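Local coordinates for cell division control protein 4 (Saccharomyces cerevisiae, PDB 3V7D) that recognises phosphorylated targets such as the CDK inhibitor SIC1 for an SCF ubiquitin ligase, through the WD-repeat part of this F-box protein, at residues B[204-209]-B[220-225]; B[227-232]-B[271-276]; B[264-269]-B[293-298]; B[282-287]-B[314-319]; B[288-293]-B[310-315]. The protein carries 1 engineered substitution. One frame throughout, in Å; residues are numbered along the deposited sequence.

Contact 1: B[204-209]-B[220-225]; sequences STVRCL and IVTGSR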
# COMPACT_ATOMS: atom_id res chain seq x y z
N SER B 204 -20.76 -30.89 -3.50
CA SER B 204 -21.08 -30.04 -4.64
C SER B 204 -19.85 -29.22 -5.05
O SER B 204 -18.77 -29.38 -4.48
CB SER B 204 -22.26 -29.13 -4.31
OG SER B 204 -22.71 -28.45 -5.47
N THR B 205 -20.02 -28.35 -6.05
CA THR B 205 -18.92 -27.55 -6.59
C THR B 205 -18.23 -26.70 -5.53
O THR B 205 -18.88 -26.00 -4.76
CB THR B 205 -19.42 -26.62 -7.72
OG1 THR B 205 -19.75 -27.39 -8.88
CG2 THR B 205 -18.34 -25.59 -8.08
N VAL B 206 -16.90 -26.77 -5.48
CA VAL B 206 -16.12 -25.87 -4.64
C VAL B 206 -16.11 -24.50 -5.32
O VAL B 206 -15.49 -24.33 -6.36
CB VAL B 206 -14.68 -26.37 -4.45
CG1 VAL B 206 -13.93 -25.44 -3.50
CG2 VAL B 206 -14.67 -27.80 -3.91
N ARG B 207 -16.79 -23.54 -4.71
CA ARG B 207 -17.03 -22.25 -5.36
C ARG B 207 -15.96 -21.20 -5.05
O ARG B 207 -15.68 -20.33 -5.87
CB ARG B 207 -18.40 -21.70 -4.97
CG ARG B 207 -18.85 -20.51 -5.79
CD ARG B 207 -18.90 -20.87 -7.26
NE ARG B 207 -19.33 -19.74 -8.09
CZ ARG B 207 -18.50 -18.82 -8.57
NH1 ARG B 207 -17.20 -18.88 -8.31
NH2 ARG B 207 -18.98 -17.83 -9.32
N CYS B 208 -15.38 -21.29 -3.86
CA CYS B 208 -14.42 -20.29 -3.41
C CYS B 208 -13.51 -20.91 -2.36
O CYS B 208 -13.80 -22.00 -1.86
CB CYS B 208 -15.16 -19.10 -2.80
SG CYS B 208 -16.21 -19.52 -1.36
N LEU B 209 -12.41 -20.24 -2.04
CA LEU B 209 -11.50 -20.73 -1.01
C LEU B 209 -10.48 -19.68 -0.55
O LEU B 209 -10.18 -18.73 -1.28
CB LEU B 209 -10.79 -22.01 -1.47
CG LEU B 209 -9.62 -21.96 -2.45
CD1 LEU B 209 -8.30 -22.02 -1.69
CD2 LEU B 209 -9.70 -23.12 -3.43
N ILE B 220 -6.58 -24.59 5.04
CA ILE B 220 -7.38 -24.30 3.86
C ILE B 220 -8.86 -24.24 4.24
O ILE B 220 -9.34 -25.10 4.98
CB ILE B 220 -7.21 -25.37 2.78
CG1 ILE B 220 -5.73 -25.65 2.52
CG2 ILE B 220 -7.92 -24.96 1.50
CD1 ILE B 220 -5.49 -26.82 1.59
N VAL B 221 -9.56 -23.22 3.76
CA VAL B 221 -10.99 -23.09 3.99
C VAL B 221 -11.70 -23.00 2.65
O VAL B 221 -11.41 -22.10 1.85
CB VAL B 221 -11.31 -21.83 4.81
CG1 VAL B 221 -12.78 -21.83 5.23
CG2 VAL B 221 -10.41 -21.74 6.02
N THR B 222 -12.62 -23.92 2.39
CA THR B 222 -13.26 -23.99 1.08
C THR B 222 -14.78 -23.88 1.15
O THR B 222 -15.44 -24.66 1.83
CB THR B 222 -12.90 -25.31 0.35
OG1 THR B 222 -13.32 -26.43 1.13
CG2 THR B 222 -11.40 -25.40 0.12
N GLY B 223 -15.33 -22.89 0.45
CA GLY B 223 -16.77 -22.72 0.36
C GLY B 223 -17.32 -23.44 -0.85
O GLY B 223 -16.69 -23.47 -1.91
N SER B 224 -18.51 -24.02 -0.70
CA SER B 224 -19.09 -24.83 -1.77
C SER B 224 -20.56 -24.54 -2.01
O SER B 224 -21.23 -23.91 -1.19
CB SER B 224 -18.90 -26.32 -1.46
OG SER B 224 -19.75 -27.14 -2.26
N ARG B 225 -21.06 -25.02 -3.14
CA ARG B 225 -22.48 -24.95 -3.46
C ARG B 225 -23.31 -25.93 -2.64
O ARG B 225 -24.53 -26.01 -2.83
CB ARG B 225 -22.70 -25.20 -4.96
CG ARG B 225 -22.22 -24.06 -5.83
CD ARG B 225 -22.52 -24.33 -7.29
NE ARG B 225 -22.49 -23.09 -8.07
CZ ARG B 225 -22.66 -23.03 -9.38
NH1 ARG B 225 -22.86 -24.14 -10.08
NH2 ARG B 225 -22.61 -21.86 -10.00

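Contact 2: B[227-232]-B[271-276]; sequences NTLHVW and ASVRTV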
# COMPACT_ATOMS: atom_id res chain seq x y z
N ASN B 227 -23.66 -25.49 0.42
CA ASN B 227 -24.00 -24.60 1.54
C ASN B 227 -23.02 -24.64 2.71
O ASN B 227 -23.23 -23.97 3.73
CB ASN B 227 -25.44 -24.83 2.03
CG ASN B 227 -26.44 -24.91 0.90
OD1 ASN B 227 -26.14 -24.55 -0.23
ND2 ASN B 227 -27.64 -25.38 1.21
N THR B 228 -21.96 -25.42 2.58
CA THR B 228 -21.02 -25.60 3.68
C THR B 228 -19.65 -24.99 3.40
O THR B 228 -19.36 -24.57 2.28
CB THR B 228 -20.78 -27.10 3.98
OG1 THR B 228 -19.82 -27.62 3.05
CG2 THR B 228 -22.08 -27.89 3.88
N LEU B 229 -18.83 -24.96 4.44
CA LEU B 229 -17.40 -24.73 4.29
C LEU B 229 -16.63 -25.88 4.95
O LEU B 229 -17.00 -26.34 6.03
CB LEU B 229 -16.97 -23.40 4.91
CG LEU B 229 -17.47 -22.12 4.25
CD1 LEU B 229 -18.77 -21.65 4.88
CD2 LEU B 229 -16.39 -21.05 4.32
N HIS B 230 -15.58 -26.34 4.29
CA HIS B 230 -14.72 -27.37 4.86
C HIS B 230 -13.39 -26.75 5.26
O HIS B 230 -12.87 -25.87 4.57
CB HIS B 230 -14.48 -28.49 3.85
CG HIS B 230 -15.63 -29.45 3.73
ND1 HIS B 230 -16.94 -29.05 3.71
CD2 HIS B 230 -15.65 -30.81 3.63
CE1 HIS B 230 -17.73 -30.11 3.59
NE2 HIS B 230 -16.96 -31.19 3.54
N VAL B 231 -12.85 -27.19 6.39
CA VAL B 231 -11.55 -26.71 6.84
C VAL B 231 -10.51 -27.83 6.78
O VAL B 231 -10.77 -28.95 7.22
CB VAL B 231 -11.62 -26.10 8.27
CG1 VAL B 231 -10.26 -25.56 8.68
CG2 VAL B 231 -12.67 -25.00 8.33
N TRP B 232 -9.35 -27.53 6.20
CA TRP B 232 -8.29 -28.52 6.07
C TRP B 232 -6.94 -27.92 6.44
O TRP B 232 -6.69 -26.74 6.21
CB TRP B 232 -8.20 -29.07 4.64
CG TRP B 232 -9.46 -29.02 3.84
CD1 TRP B 232 -10.07 -27.91 3.32
CD2 TRP B 232 -10.24 -30.14 3.41
NE1 TRP B 232 -11.19 -28.27 2.62
CE2 TRP B 232 -11.32 -29.64 2.66
CE3 TRP B 232 -10.14 -31.52 3.60
CZ2 TRP B 232 -12.29 -30.46 2.09
CZ3 TRP B 232 -11.11 -32.34 3.04
CH2 TRP B 232 -12.17 -31.81 2.30
N ALA B 271 -27.73 -21.67 1.54
CA ALA B 271 -27.49 -21.61 0.11
C ALA B 271 -26.00 -21.57 -0.17
O ALA B 271 -25.19 -21.50 0.76
CB ALA B 271 -28.19 -20.41 -0.51
N SER B 272 -25.64 -21.61 -1.45
CA SER B 272 -24.25 -21.70 -1.88
C SER B 272 -23.35 -20.68 -1.19
O SER B 272 -23.73 -19.52 -1.01
CB SER B 272 -24.15 -21.55 -3.40
OG SER B 272 -22.81 -21.36 -3.80
N VAL B 273 -22.17 -21.13 -0.78
CA VAL B 273 -21.17 -20.24 -0.21
C VAL B 273 -20.38 -19.61 -1.35
O VAL B 273 -19.54 -20.26 -1.97
CB VAL B 273 -20.23 -20.96 0.75
CG1 VAL B 273 -19.18 -19.99 1.29
CG2 VAL B 273 -21.02 -21.59 1.89
N ARG B 274 -20.67 -18.34 -1.62
CA ARG B 274 -20.17 -17.65 -2.80
C ARG B 274 -18.79 -17.05 -2.59
O ARG B 274 -17.98 -17.00 -3.52
CB ARG B 274 -21.16 -16.56 -3.20
CG ARG B 274 -20.79 -15.82 -4.47
CD ARG B 274 -20.63 -16.77 -5.65
NE ARG B 274 -20.49 -16.04 -6.90
CZ ARG B 274 -19.33 -15.58 -7.36
NH1 ARG B 274 -18.22 -15.77 -6.67
NH2 ARG B 274 -19.30 -14.92 -8.51
N THR B 275 -18.52 -16.58 -1.38
CA THR B 275 -17.27 -15.87 -1.12
C THR B 275 -16.74 -16.16 0.28
O THR B 275 -17.50 -16.44 1.20
CB THR B 275 -17.47 -14.35 -1.28
OG1 THR B 275 -16.27 -13.67 -0.87
CG2 THR B 275 -18.64 -13.87 -0.43
N VAL B 276 -15.42 -16.10 0.43
CA VAL B 276 -14.79 -16.37 1.71
C VAL B 276 -13.53 -15.52 1.87
O VAL B 276 -12.78 -15.30 0.92
CB VAL B 276 -14.46 -17.87 1.85
CG1 VAL B 276 -13.49 -18.31 0.76
CG2 VAL B 276 -13.89 -18.18 3.22

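Contact 3: B[264-269]-B[293-298]; sequences GVLRGH and IVWDVA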
# COMPACT_ATOMS: atom_id res chain seq x y z
N GLY B 264 -12.82 -30.23 9.82
CA GLY B 264 -14.25 -30.29 10.10
C GLY B 264 -15.09 -29.50 9.11
O GLY B 264 -14.57 -28.83 8.22
N VAL B 265 -16.40 -29.58 9.28
CA VAL B 265 -17.34 -28.91 8.39
C VAL B 265 -18.00 -27.75 9.12
O VAL B 265 -18.40 -27.87 10.28
CB VAL B 265 -18.43 -29.87 7.89
CG1 VAL B 265 -19.37 -29.16 6.92
CG2 VAL B 265 -17.80 -31.09 7.24
N LEU B 266 -18.11 -26.61 8.45
CA LEU B 266 -18.81 -25.46 9.00
C LEU B 266 -20.17 -25.30 8.32
O LEU B 266 -20.25 -24.78 7.21
CB LEU B 266 -17.98 -24.19 8.85
CG LEU B 266 -16.69 -24.14 9.67
CD1 LEU B 266 -15.93 -22.85 9.40
CD2 LEU B 266 -16.99 -24.28 11.15
N ARG B 267 -21.22 -25.76 9.00
CA ARG B 267 -22.58 -25.62 8.50
C ARG B 267 -23.26 -24.42 9.12
O ARG B 267 -23.02 -24.09 10.29
CB ARG B 267 -23.40 -26.88 8.79
CG ARG B 267 -23.08 -28.06 7.91
CD ARG B 267 -23.91 -29.28 8.30
NE ARG B 267 -23.06 -30.44 8.54
CZ ARG B 267 -22.50 -31.15 7.58
NH1 ARG B 267 -22.69 -30.82 6.31
NH2 ARG B 267 -21.75 -32.20 7.87
N GLY B 268 -24.11 -23.76 8.35
CA GLY B 268 -24.78 -22.55 8.80
C GLY B 268 -25.59 -21.91 7.69
O GLY B 268 -26.70 -21.44 7.93
N HIS B 269 -25.04 -21.89 6.48
CA HIS B 269 -25.71 -21.28 5.35
C HIS B 269 -26.80 -22.17 4.74
O HIS B 269 -26.73 -23.40 4.82
CB HIS B 269 -24.70 -20.85 4.28
CG HIS B 269 -23.86 -19.69 4.70
ND1 HIS B 269 -24.39 -18.45 4.98
CD2 HIS B 269 -22.52 -19.58 4.91
CE1 HIS B 269 -23.42 -17.62 5.33
NE2 HIS B 269 -22.28 -18.29 5.30
N ILE B 293 -21.44 -15.27 7.67
CA ILE B 293 -21.11 -15.85 8.96
C ILE B 293 -19.64 -15.63 9.29
O ILE B 293 -18.77 -15.81 8.44
CB ILE B 293 -21.46 -17.36 9.03
CG1 ILE B 293 -22.95 -17.57 8.78
CG2 ILE B 293 -21.09 -17.92 10.39
CD1 ILE B 293 -23.40 -19.02 8.92
N VAL B 294 -19.38 -15.21 10.53
CA VAL B 294 -18.02 -15.06 11.01
C VAL B 294 -17.65 -16.31 11.81
O VAL B 294 -18.27 -16.60 12.83
CB VAL B 294 -17.87 -13.83 11.92
CG1 VAL B 294 -16.41 -13.65 12.32
CG2 VAL B 294 -18.40 -12.59 11.21
N TRP B 295 -16.65 -17.04 11.33
CA TRP B 295 -16.28 -18.31 11.94
C TRP B 295 -14.99 -18.21 12.76
O TRP B 295 -14.15 -17.35 12.51
CB TRP B 295 -16.10 -19.39 10.87
CG TRP B 295 -17.26 -19.55 9.93
CD1 TRP B 295 -17.43 -18.94 8.73
CD2 TRP B 295 -18.39 -20.41 10.11
NE1 TRP B 295 -18.60 -19.35 8.15
CE2 TRP B 295 -19.21 -20.26 8.98
CE3 TRP B 295 -18.80 -21.28 11.12
CZ2 TRP B 295 -20.41 -20.95 8.83
CZ3 TRP B 295 -19.99 -21.97 10.97
CH2 TRP B 295 -20.78 -21.79 9.83
N ASP B 296 -14.86 -19.11 13.73
CA ASP B 296 -13.61 -19.29 14.46
C ASP B 296 -13.10 -20.68 14.13
O ASP B 296 -13.51 -21.67 14.75
CB ASP B 296 -13.85 -19.14 15.97
CG ASP B 296 -12.55 -19.11 16.77
OD1 ASP B 296 -11.62 -19.87 16.45
OD2 ASP B 296 -12.48 -18.33 17.74
N VAL B 297 -12.19 -20.77 13.17
CA VAL B 297 -11.74 -22.06 12.66
C VAL B 297 -10.81 -22.79 13.61
O VAL B 297 -10.39 -23.92 13.34
CB VAL B 297 -11.06 -21.91 11.29
CG1 VAL B 297 -12.03 -21.32 10.28
CG2 VAL B 297 -9.81 -21.04 11.41
N ALA B 298 -10.47 -22.15 14.73
CA ALA B 298 -9.72 -22.82 15.78
C ALA B 298 -10.69 -23.63 16.63
O ALA B 298 -10.38 -24.73 17.07
CB ALA B 298 -8.97 -21.81 16.63

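Contact 4: B[282-287]-B[314-319]; sequences IVVSGS and YSTIYD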
# COMPACT_ATOMS: atom_id res chain seq x y z
N ILE B 282 -9.79 -16.29 12.28
CA ILE B 282 -11.09 -15.75 11.90
C ILE B 282 -11.33 -15.82 10.39
O ILE B 282 -10.50 -15.36 9.60
CB ILE B 282 -11.24 -14.29 12.36
CG1 ILE B 282 -11.12 -14.21 13.88
CG2 ILE B 282 -12.59 -13.74 11.92
CD1 ILE B 282 -12.22 -14.95 14.61
N VAL B 283 -12.46 -16.40 10.02
CA VAL B 283 -12.84 -16.52 8.62
C VAL B 283 -14.29 -16.08 8.43
O VAL B 283 -15.17 -16.46 9.19
CB VAL B 283 -12.69 -17.97 8.11
CG1 VAL B 283 -13.19 -18.09 6.69
CG2 VAL B 283 -11.24 -18.42 8.20
N VAL B 284 -14.53 -15.26 7.40
CA VAL B 284 -15.87 -14.81 7.07
C VAL B 284 -16.35 -15.43 5.76
O VAL B 284 -15.63 -15.43 4.76
CB VAL B 284 -15.94 -13.28 6.96
CG1 VAL B 284 -17.37 -12.83 6.67
CG2 VAL B 284 -15.42 -12.63 8.23
N SER B 285 -17.57 -15.98 5.77
CA SER B 285 -18.17 -16.51 4.55
C SER B 285 -19.38 -15.69 4.15
O SER B 285 -20.10 -15.19 5.01
CB SER B 285 -18.58 -17.97 4.75
OG SER B 285 -19.63 -18.07 5.70
N GLY B 286 -19.60 -15.55 2.85
CA GLY B 286 -20.80 -14.91 2.33
C GLY B 286 -21.58 -15.87 1.46
O GLY B 286 -20.99 -16.66 0.72
N SER B 287 -22.91 -15.82 1.54
CA SER B 287 -23.74 -16.81 0.87
C SER B 287 -24.86 -16.22 0.03
O SER B 287 -25.25 -15.06 0.21
CB SER B 287 -24.33 -17.79 1.89
OG SER B 287 -25.41 -18.53 1.34
N TYR B 314 -22.21 -11.53 -2.78
CA TYR B 314 -21.31 -11.94 -3.86
C TYR B 314 -19.84 -11.81 -3.48
O TYR B 314 -18.99 -12.48 -4.04
CB TYR B 314 -21.61 -11.16 -5.14
CG TYR B 314 -22.63 -11.83 -6.02
CD1 TYR B 314 -23.99 -11.63 -5.83
CD2 TYR B 314 -22.24 -12.70 -7.03
CE1 TYR B 314 -24.93 -12.26 -6.63
CE2 TYR B 314 -23.16 -13.32 -7.84
CZ TYR B 314 -24.50 -13.10 -7.64
OH TYR B 314 -25.43 -13.73 -8.45
N SER B 315 -19.56 -10.94 -2.51
CA SER B 315 -18.18 -10.68 -2.14
C SER B 315 -18.06 -10.22 -0.70
O SER B 315 -18.87 -9.42 -0.22
CB SER B 315 -17.59 -9.61 -3.06
OG SER B 315 -16.24 -9.34 -2.73
N THR B 316 -17.05 -10.72 -0.00
CA THR B 316 -16.75 -10.22 1.33
C THR B 316 -15.25 -10.09 1.59
O THR B 316 -14.43 -10.84 1.05
CB THR B 316 -17.38 -11.09 2.44
OG1 THR B 316 -17.33 -10.38 3.68
CG2 THR B 316 -16.65 -12.42 2.58
N ILE B 317 -14.90 -9.11 2.41
CA ILE B 317 -13.53 -8.95 2.85
C ILE B 317 -13.50 -8.89 4.37
O ILE B 317 -14.27 -8.17 4.99
CB ILE B 317 -12.90 -7.67 2.29
CG1 ILE B 317 -12.69 -7.80 0.77
CG2 ILE B 317 -11.57 -7.37 2.98
CD1 ILE B 317 -12.00 -6.61 0.15
N TYR B 318 -12.61 -9.68 4.97
CA TYR B 318 -12.36 -9.55 6.40
C TYR B 318 -11.24 -8.54 6.62
O TYR B 318 -10.07 -8.83 6.37
CB TYR B 318 -11.99 -10.91 7.01
CG TYR B 318 -11.55 -10.84 8.46
CD1 TYR B 318 -12.19 -9.99 9.36
CD2 TYR B 318 -10.51 -11.63 8.93
CE1 TYR B 318 -11.79 -9.92 10.68
CE2 TYR B 318 -10.11 -11.58 10.25
CZ TYR B 318 -10.75 -10.72 11.12
OH TYR B 318 -10.36 -10.65 12.44
N ASP B 319 -11.61 -7.34 7.06
CA ASP B 319 -10.64 -6.33 7.43
C ASP B 319 -10.12 -6.66 8.82
O ASP B 319 -10.69 -6.23 9.82
CB ASP B 319 -11.31 -4.94 7.44
CG ASP B 319 -10.31 -3.81 7.63
OD1 ASP B 319 -9.13 -4.08 7.96
OD2 ASP B 319 -10.71 -2.64 7.46

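Contact 5: B[288-293]-B[310-315]; sequences YDNTLI and TDRIYS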
# COMPACT_ATOMS: atom_id res chain seq x y z
N TYR B 288 -25.40 -17.04 -0.87
CA TYR B 288 -26.59 -16.70 -1.64
C TYR B 288 -27.85 -16.65 -0.78
O TYR B 288 -28.92 -16.30 -1.28
CB TYR B 288 -26.78 -17.68 -2.80
CG TYR B 288 -25.91 -17.39 -4.01
CD1 TYR B 288 -25.15 -16.23 -4.08
CD2 TYR B 288 -25.86 -18.27 -5.08
CE1 TYR B 288 -24.35 -15.96 -5.18
CE2 TYR B 288 -25.07 -18.01 -6.19
CZ TYR B 288 -24.31 -16.85 -6.23
OH TYR B 288 -23.52 -16.58 -7.33
N ASP B 289 -27.74 -17.00 0.50
CA ASP B 289 -28.87 -16.88 1.42
C ASP B 289 -29.00 -15.47 2.02
O ASP B 289 -29.73 -15.28 3.00
CB ASP B 289 -28.82 -17.94 2.53
CG ASP B 289 -27.62 -17.77 3.47
OD1 ASP B 289 -26.98 -16.70 3.47
OD2 ASP B 289 -27.33 -18.73 4.22
N ASN B 290 -28.26 -14.52 1.46
CA ASN B 290 -28.27 -13.11 1.88
C ASN B 290 -27.60 -12.83 3.23
O ASN B 290 -27.76 -11.74 3.78
CB ASN B 290 -29.69 -12.53 1.88
CG ASN B 290 -30.49 -12.94 0.66
OD1 ASN B 290 -29.95 -13.49 -0.30
ND2 ASN B 290 -31.79 -12.68 0.70
N THR B 291 -26.87 -13.80 3.76
CA THR B 291 -26.24 -13.63 5.06
C THR B 291 -24.74 -13.92 5.01
O THR B 291 -24.25 -14.58 4.09
CB THR B 291 -26.84 -14.58 6.12
OG1 THR B 291 -26.44 -15.93 5.84
CG2 THR B 291 -28.37 -14.49 6.12
N LEU B 292 -24.02 -13.41 6.00
CA LEU B 292 -22.63 -13.78 6.18
C LEU B 292 -22.45 -14.42 7.55
O LEU B 292 -23.21 -14.14 8.47
CB LEU B 292 -21.71 -12.57 6.05
CG LEU B 292 -21.80 -11.78 4.75
CD1 LEU B 292 -22.72 -10.57 4.94
CD2 LEU B 292 -20.42 -11.35 4.33
N ILE B 293 -21.44 -15.27 7.67
CA ILE B 293 -21.11 -15.85 8.96
C ILE B 293 -19.64 -15.63 9.29
O ILE B 293 -18.77 -15.81 8.44
CB ILE B 293 -21.46 -17.36 9.03
CG1 ILE B 293 -22.95 -17.57 8.78
CG2 ILE B 293 -21.09 -17.92 10.39
CD1 ILE B 293 -23.40 -19.02 8.92
N THR B 310 -30.79 -7.85 1.64
CA THR B 310 -32.06 -8.36 1.12
C THR B 310 -31.86 -9.22 -0.13
O THR B 310 -32.83 -9.63 -0.77
CB THR B 310 -33.03 -7.21 0.81
OG1 THR B 310 -32.36 -6.24 -0.02
CG2 THR B 310 -33.49 -6.53 2.09
N ASP B 311 -30.61 -9.49 -0.47
CA ASP B 311 -30.31 -10.34 -1.61
C ASP B 311 -28.92 -10.98 -1.50
O ASP B 311 -28.19 -10.74 -0.54
CB ASP B 311 -30.46 -9.57 -2.92
CG ASP B 311 -31.02 -10.44 -4.04
OD1 ASP B 311 -30.84 -11.67 -3.97
OD2 ASP B 311 -31.63 -9.89 -4.98
N ARG B 312 -28.57 -11.80 -2.50
CA ARG B 312 -27.33 -12.58 -2.51
C ARG B 312 -26.08 -11.79 -2.12
O ARG B 312 -25.90 -10.64 -2.52
CB ARG B 312 -27.10 -13.17 -3.90
CG ARG B 312 -28.15 -14.15 -4.37
CD ARG B 312 -27.82 -14.62 -5.78
NE ARG B 312 -28.53 -15.84 -6.13
CZ ARG B 312 -28.33 -16.51 -7.27
NH1 ARG B 312 -27.44 -16.07 -8.15
NH2 ARG B 312 -29.01 -17.61 -7.51
N ILE B 313 -25.21 -12.43 -1.34
CA ILE B 313 -23.89 -11.88 -1.07
C ILE B 313 -22.93 -12.42 -2.12
O ILE B 313 -22.84 -13.63 -2.32
CB ILE B 313 -23.37 -12.28 0.32
CG1 ILE B 313 -24.46 -12.12 1.39
CG2 ILE B 313 -22.12 -11.48 0.66
CD1 ILE B 313 -24.86 -10.69 1.65
N TYR B 314 -22.21 -11.53 -2.78
CA TYR B 314 -21.31 -11.94 -3.86
C TYR B 314 -19.84 -11.81 -3.48
O TYR B 314 -18.99 -12.48 -4.04
CB TYR B 314 -21.61 -11.16 -5.14
CG TYR B 314 -22.63 -11.83 -6.02
CD1 TYR B 314 -23.99 -11.63 -5.83
CD2 TYR B 314 -22.24 -12.70 -7.03
CE1 TYR B 314 -24.93 -12.26 -6.63
CE2 TYR B 314 -23.16 -13.32 -7.84
CZ TYR B 314 -24.50 -13.10 -7.64
OH TYR B 314 -25.43 -13.73 -8.45
N SER B 315 -19.56 -10.94 -2.51
CA SER B 315 -18.18 -10.68 -2.14
C SER B 315 -18.06 -10.22 -0.70
O SER B 315 -18.87 -9.42 -0.22
CB SER B 315 -17.59 -9.61 -3.06
OG SER B 315 -16.24 -9.34 -2.73

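Contact 1: B[204-209]-B[220-225]
R225 N bonds T205 O at 2.9 Å; S224 OG takes the same oxygen from above its carbonyl plane, so two donors grip it. R225 CB lies 3.3 Å from S204 OG, and farther out CD passes T205 CB. With CG anti to the carbonyl carbon (chi1 -71°) and the chain extended to NE, the guanidinium reaches the bound peptide, where NH2 bonds both backbone and a modified side chain. R207 NH2 also bonds a modified side chain of the peptide, and the two cations, R207 NE and R225 NH2 4.3 Å apart, line a site consistent with phosphoserine recognition. G223 faces both R207 and C208, a classic beta bulge: its O accepts from R207 N (2.8 Å) and C208 N (3.2 Å). C208 SG lies 3.7 Å from G223 CA, where a CB would collide with it. L209 packs its CB 3.8 Å from T222 CG2. The hairpin belongs to WD 3: strand 206-213 is the edge strand of its sheet, touching 165-170 through L209 and 273-279 through C208, while 218-224 pairs onward with 229-233.

Contact 2: B[227-232]-B[271-276]
L229 and V273 make the apolar part of this contact: CD1 of L229 lies 3.7 Å from CG2 of V273, the two side chains crossing at about a right angle. A second branch, L229 CD2, slides past V276 CG2 at 4.0 Å in the opposite sense. A chi1 of -68° puts CG of L229 on the side of its backbone N, which carries both methyls over the start of strand 273-279. V273 CG2 also lies against backbone oxygens, 3.4 Å from T228 O. This is the seam between two blades of the WD-repeat beta-propeller, WD 3 supplying 227-232 and WD 4 supplying 271-276. Among the weaker polar contacts, N227 CA points its hydrogen at A271 O (3.4 Å). The N227 amide lies against the A271-S272 peptide, with OD1 3.0 Å from A271 C; S272 N, 3.2 Å from OD1, is at too poor an angle for a hydrogen bond. An alanine in place of N227 would lack the amide and is likely to uncover that peptide link, opening a gap between the two turns. T228 turns its side chain from the seam, OG1 bonding D226 OD1, while S272 O on the other segment bonds S287 OG.

Contact 3: B[264-269]-B[293-298]
W295 carries L266 on one face of its indole and I293 CG2, from its own strand, on the other. L266 CB stands 3.7 Å from the centroid of the six-membered ring and only 10° off its normal, a CH-pi contact, while L266 CD1 lies over the same face, 3.5 Å from W295 CD2. In the ring plane, at the edge, R267 O comes 3.2 Å from W295 CH2. The first two torsions of W295, -53° and 93°, swing the indole out between the two segments. The imidazole of H269 has I293 CD1 over its centre, 3.9 Å from the centroid. Beside it I293 CD1 touches G268 CA at 3.8 Å, and a CB on that glycine would run into the methyl. Both rings have their polar edges tied to one hydroxyl: W295 NE1 and H269 NE2 each hydrogen-bond S285 OG, and H269 ND1 bonds D289 OD2. This is the Trp-Ser/Thr-His-Asp tetrad of WD40 repeats. With a serine in place of W295, L266 and I293 would probably lose the ring between them, and S285 one of its partners. The contact thus joins strand 262-266, the last of one four-stranded sheet, to strand 292-296 of the next, which lies between 282-287 and 301-306.

Contact 4: B[282-287]-B[314-319]
Y318 meets V284 with its CB and I282 with one side of its ring and its hydroxyl. The CB touches V284 CG2 at 4.0 Å. Beyond it, CD2 passes I282 O at 3.8 Å, CE2 meets I282 CB at 3.6 Å, and CZ has I282 CG2 at 3.6 Å; the hydroxyl oxygen at the tip ends 3.7 Å from I282 CB. I282 CG2 therefore sits over one face, offset toward the rim and 24° off the ring normal, a CH-pi contact. Y318 CG stands anti to the backbone N (chi1 173°), which turns the ring across to I282 on the facing strand. One pair of residues on, V284 CG1 approaches T316 OG1 at 3.9 Å; that hydroxyl is bonded to I326 O, so here it is only packed against. The facing strands run antiparallel, 166° between their directions and 6.8 Å between axes. They belong to successive propeller blades, WD 4 and WD 5; strand 273-279 adjoins both, pairing with 282-287 and bonding strand 313-319 through T275 OG1 to T316 N and S277 OG to Y318 N.

Contact 5: B[288-293]-B[310-315]
R312 lays its guanidinium flat on the ring of Y288, the planes 5° apart and CZ 3.9 Å from the ring centroid, a stacked cation-pi pair. R312 CD continues over the same face in a CH-pi contact, 3.8 Å from the centroid; chi1 of -63° sets CG beside the backbone N and the chain runs extended to NE, so methylenes and cation share the ring. Y288 also meets Y314 obliquely, CE1 over the face of the second ring and 3.8 Å from its CZ, with planes at 52°. Away from the rings, L292 CD1 touches I313 CD1 at 3.9 Å, and I313 CG1 lies 3.7 Å from T291 O. The next shell fixes these groups. R312 NH1 bonds Y314 OH (3.1 Å) in the guanidinium plane, which holds the cation's rotation; R312 N bonds D311 OD1 at 2.7 Å. Across the seam D289 OD1 accepts from T291 N (2.9 Å), an Asx turn that shapes the loop after Y288. Y288 OH hydrogen-bonds a modified side chain of the bound peptide, and Y314 packs on one of its apolar side chains. The cation over Y288 would probably draw charge from the phenol ring and so polarise the hydroxyl that bonds the peptide.

The five contacts follow the propeller from WD 3 to WD 5. Contacts 1 and 2 have centres about 5 Å apart and are linked where strands 218-224 and 229-233 pair, T222 N lying 2.9 Å from H230 O. Contact 3 crosses contact 2 along the chain, L229 O facing L266 N at 2.7 Å. Contacts 4 and 5, centres about 10 Å apart, are successive parts of the seam between WD 4 and WD 5 and share Y314 and S315. Contacts 1 and 5, centres about 15 Å apart, both reach the bound peptide. R274 of contact 2 bridges them, its guanidinium beside that of R207 and its NE weakly bonded to Y288 OH at 3.1 Å.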